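Local structure of ribonucleoside-diphosphate reductase subunit beta (Bacillus halodurans C-125, 2RCC) at residues Ile160-Glu164 against Ser178-Asp182. The protein probably serves as the di-iron small (beta) subunit of a class I ribonucleotide reductase, which makes deoxyribonucleotides from ribonucleotides for DNA synthesis. Residues are numbered along the deposited sequence; the frame is centred on the assembly and turned at random.
Sequences IDGYE and SIVYD
Tyr163 OH donates a hydrogen bond to Asp182 OD1; at 2.4 Å it is shorter than an ordinary O-H...O bond, so its exact length is doubtful. OD1 sits at the edge of the phenol, in the ring plane, with the carboxylate plane turned 34° from it. Tyr163 CG lies anti to the carbonyl carbon (chi1 -78°), which carries the ring across to Asp182. Along the same edge Ser178 OG lies 3.4 Å from Tyr163 CE1. Tyr181 supplies the second layer: its CB makes an off-centre CH-pi contact, 4.2 Å from the Tyr163 ring centroid, and its ring edge is directed at that ring's face in an edge-to-face pair. Further along, Tyr181 CE2 comes within 3.4 Å of Gly162 CA, where a side chain would clash with the ring. A water donates to Gly162 O and accepts from Tyr181 OH, bridging that hydroxyl to the backbone of helix 150-168. The segment axes are roughly antiparallel (145°) within the ferritin-like helical bundle, and Asp182 also touches Phe227 of helix 207-237. A phenylalanine in place of Tyr163 would probably leave the buried Asp182 OD1 without its phenol donor. The contact thus pairs a buried phenol with a buried carboxylate about 5 Å, side chain to side chain, from Glu186, a predicted iron ligand.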
ATOM      1  N   ILE A 160     -22.421   1.447   4.806  1.00 40.60           N
ATOM      2  CA  ILE A 160     -22.537   2.313   3.616  1.00 40.97           C
ATOM      3  C   ILE A 160     -23.130   3.680   3.945  1.00 41.08           C
ATOM      4  O   ILE A 160     -22.554   4.698   3.572  1.00 41.41           O
ATOM      5  CB  ILE A 160     -23.419   1.689   2.507  1.00 39.41           C
ATOM      6  CG1 ILE A 160     -22.700   0.537   1.815  1.00 41.26           C
ATOM      7  CG2 ILE A 160     -23.761   2.719   1.437  1.00 39.76           C
ATOM      8  CD1 ILE A 160     -23.657  -0.378   1.002  1.00 39.16           C
ATOM      9  N   ASP A 161     -24.268   3.691   4.640  1.00 39.68           N
ATOM     10  CA  ASP A 161     -24.952   4.950   5.025  1.00 40.91           C
ATOM     11  C   ASP A 161     -24.006   5.928   5.780  1.00 40.05           C
ATOM     12  O   ASP A 161     -24.014   7.124   5.518  1.00 39.37           O
ATOM     13  CB  ASP A 161     -26.229   4.657   5.834  1.00 39.28           C
ATOM     14  N   GLY A 162     -23.166   5.395   6.663  1.00 39.36           N
ATOM     15  CA  GLY A 162     -22.185   6.189   7.385  1.00 39.62           C
ATOM     16  C   GLY A 162     -21.080   6.737   6.489  1.00 40.04           C
ATOM     17  O   GLY A 162     -20.766   7.940   6.546  1.00 40.19           O
ATOM     18  N   TYR A 163     -20.487   5.876   5.663  1.00 39.29           N
ATOM     19  CA  TYR A 163     -19.402   6.313   4.755  1.00 39.85           C
ATOM     20  C   TYR A 163     -19.885   7.202   3.594  1.00 39.70           C
ATOM     21  O   TYR A 163     -19.143   8.077   3.149  1.00 40.40           O
ATOM     22  CB  TYR A 163     -18.589   5.143   4.191  1.00 39.12           C
ATOM     23  CG  TYR A 163     -17.557   4.501   5.100  1.00 39.64           C
ATOM     24  CD1 TYR A 163     -16.326   5.125   5.368  1.00 39.76           C
ATOM     25  CD2 TYR A 163     -17.772   3.230   5.629  1.00 43.72           C
ATOM     26  CE1 TYR A 163     -15.353   4.498   6.175  1.00 39.40           C
ATOM     27  CE2 TYR A 163     -16.824   2.608   6.431  1.00 46.00           C
ATOM     28  CZ  TYR A 163     -15.625   3.233   6.697  1.00 44.17           C
ATOM     29  OH  TYR A 163     -14.733   2.563   7.495  1.00 44.15           O
ATOM     30  N   GLU A 164     -21.103   6.973   3.103  1.00 38.49           N
ATOM     31  CA  GLU A 164     -21.686   7.795   2.022  1.00 40.52           C
ATOM     32  C   GLU A 164     -21.852   9.275   2.369  1.00 39.36           C
ATOM     33  O   GLU A 164     -21.873  10.124   1.479  1.00 39.90           O
ATOM     34  CB  GLU A 164     -23.036   7.233   1.576  1.00 41.39           C
ATOM     35  CG  GLU A 164     -22.901   6.096   0.585  1.00 48.02           C
ATOM     36  CD  GLU A 164     -22.464   6.597  -0.779  1.00 57.90           C
ATOM     37  OE1 GLU A 164     -22.958   7.666  -1.215  1.00 57.83           O
ATOM     38  OE2 GLU A 164     -21.635   5.920  -1.419  1.00 57.97           O
ATOM     39  N   SER A 178     -15.993   9.099   9.415  1.00 16.17           N
ATOM     40  CA  SER A 178     -15.416   8.008   8.635  1.00 19.52           C
ATOM     41  C   SER A 178     -14.263   7.289   9.382  1.00 17.54           C
ATOM     42  O   SER A 178     -14.153   6.066   9.328  1.00 19.27           O
ATOM     43  CB  SER A 178     -14.994   8.581   7.267  1.00 21.29           C
ATOM     44  OG  SER A 178     -14.253   7.646   6.534  1.00 32.65           O
ATOM     45  N   ILE A 179     -13.398   8.040  10.069  1.00 17.73           N
ATOM     46  CA  ILE A 179     -12.328   7.479  10.938  1.00 16.09           C
ATOM     47  C   ILE A 179     -12.925   6.635  12.071  1.00 16.22           C
ATOM     48  O   ILE A 179     -12.391   5.572  12.409  1.00 17.01           O
ATOM     49  CB  ILE A 179     -11.435   8.612  11.560  1.00 17.89           C
ATOM     50  CG1 ILE A 179     -10.532   9.232  10.498  1.00 18.92           C
ATOM     51  CG2 ILE A 179     -10.573   8.100  12.744  1.00 17.32           C
ATOM     52  CD1 ILE A 179      -9.340   8.323  10.083  1.00 16.37           C
ATOM     53  N   VAL A 180     -14.028   7.097  12.658  1.00 16.60           N
ATOM     54  CA  VAL A 180     -14.696   6.323  13.718  1.00 19.67           C
ATOM     55  C   VAL A 180     -15.201   4.993  13.165  1.00 18.41           C
ATOM     56  O   VAL A 180     -15.028   3.961  13.825  1.00 17.02           O
ATOM     57  CB  VAL A 180     -15.845   7.096  14.431  1.00 19.12           C
ATOM     58  CG1 VAL A 180     -16.600   6.157  15.437  1.00 24.76           C
ATOM     59  CG2 VAL A 180     -15.286   8.361  15.164  1.00 13.51           C
ATOM     60  N   TYR A 181     -15.838   5.025  11.985  1.00 18.19           N
ATOM     61  CA  TYR A 181     -16.304   3.788  11.355  1.00 19.96           C
ATOM     62  C   TYR A 181     -15.116   2.868  11.062  1.00 19.13           C
ATOM     63  O   TYR A 181     -15.244   1.664  11.241  1.00 21.31           O
ATOM     64  CB  TYR A 181     -17.110   4.023  10.083  1.00 23.12           C
ATOM     65  CG  TYR A 181     -18.314   4.899  10.254  1.00 28.15           C
ATOM     66  CD1 TYR A 181     -19.262   4.661  11.246  1.00 39.34           C
ATOM     67  CD2 TYR A 181     -18.518   5.957   9.410  1.00 36.51           C
ATOM     68  CE1 TYR A 181     -20.376   5.489  11.390  1.00 38.18           C
ATOM     69  CE2 TYR A 181     -19.604   6.767   9.536  1.00 36.05           C
ATOM     70  CZ  TYR A 181     -20.524   6.550  10.526  1.00 32.97           C
ATOM     71  OH  TYR A 181     -21.599   7.412  10.603  1.00 41.90           O
ATOM     72  N   ASP A 182     -13.979   3.424  10.633  1.00 20.81           N
ATOM     73  CA  ASP A 182     -12.729   2.625  10.409  1.00 20.20           C
ATOM     74  C   ASP A 182     -12.244   1.884  11.688  1.00 20.34           C
ATOM     75  O   ASP A 182     -11.787   0.730  11.627  1.00 20.74           O
ATOM     76  CB  ASP A 182     -11.554   3.476   9.906  1.00 23.78           C
ATOM     77  CG  ASP A 182     -11.740   4.078   8.507  1.00 26.62           C
ATOM     78  OD1 ASP A 182     -12.564   3.597   7.705  1.00 28.17           O
ATOM     79  OD2 ASP A 182     -11.009   5.074   8.202  1.00 25.81           O
TER
HETATM   80  O   HOH W   1     -21.407   9.408   9.003  1.00 46.43           O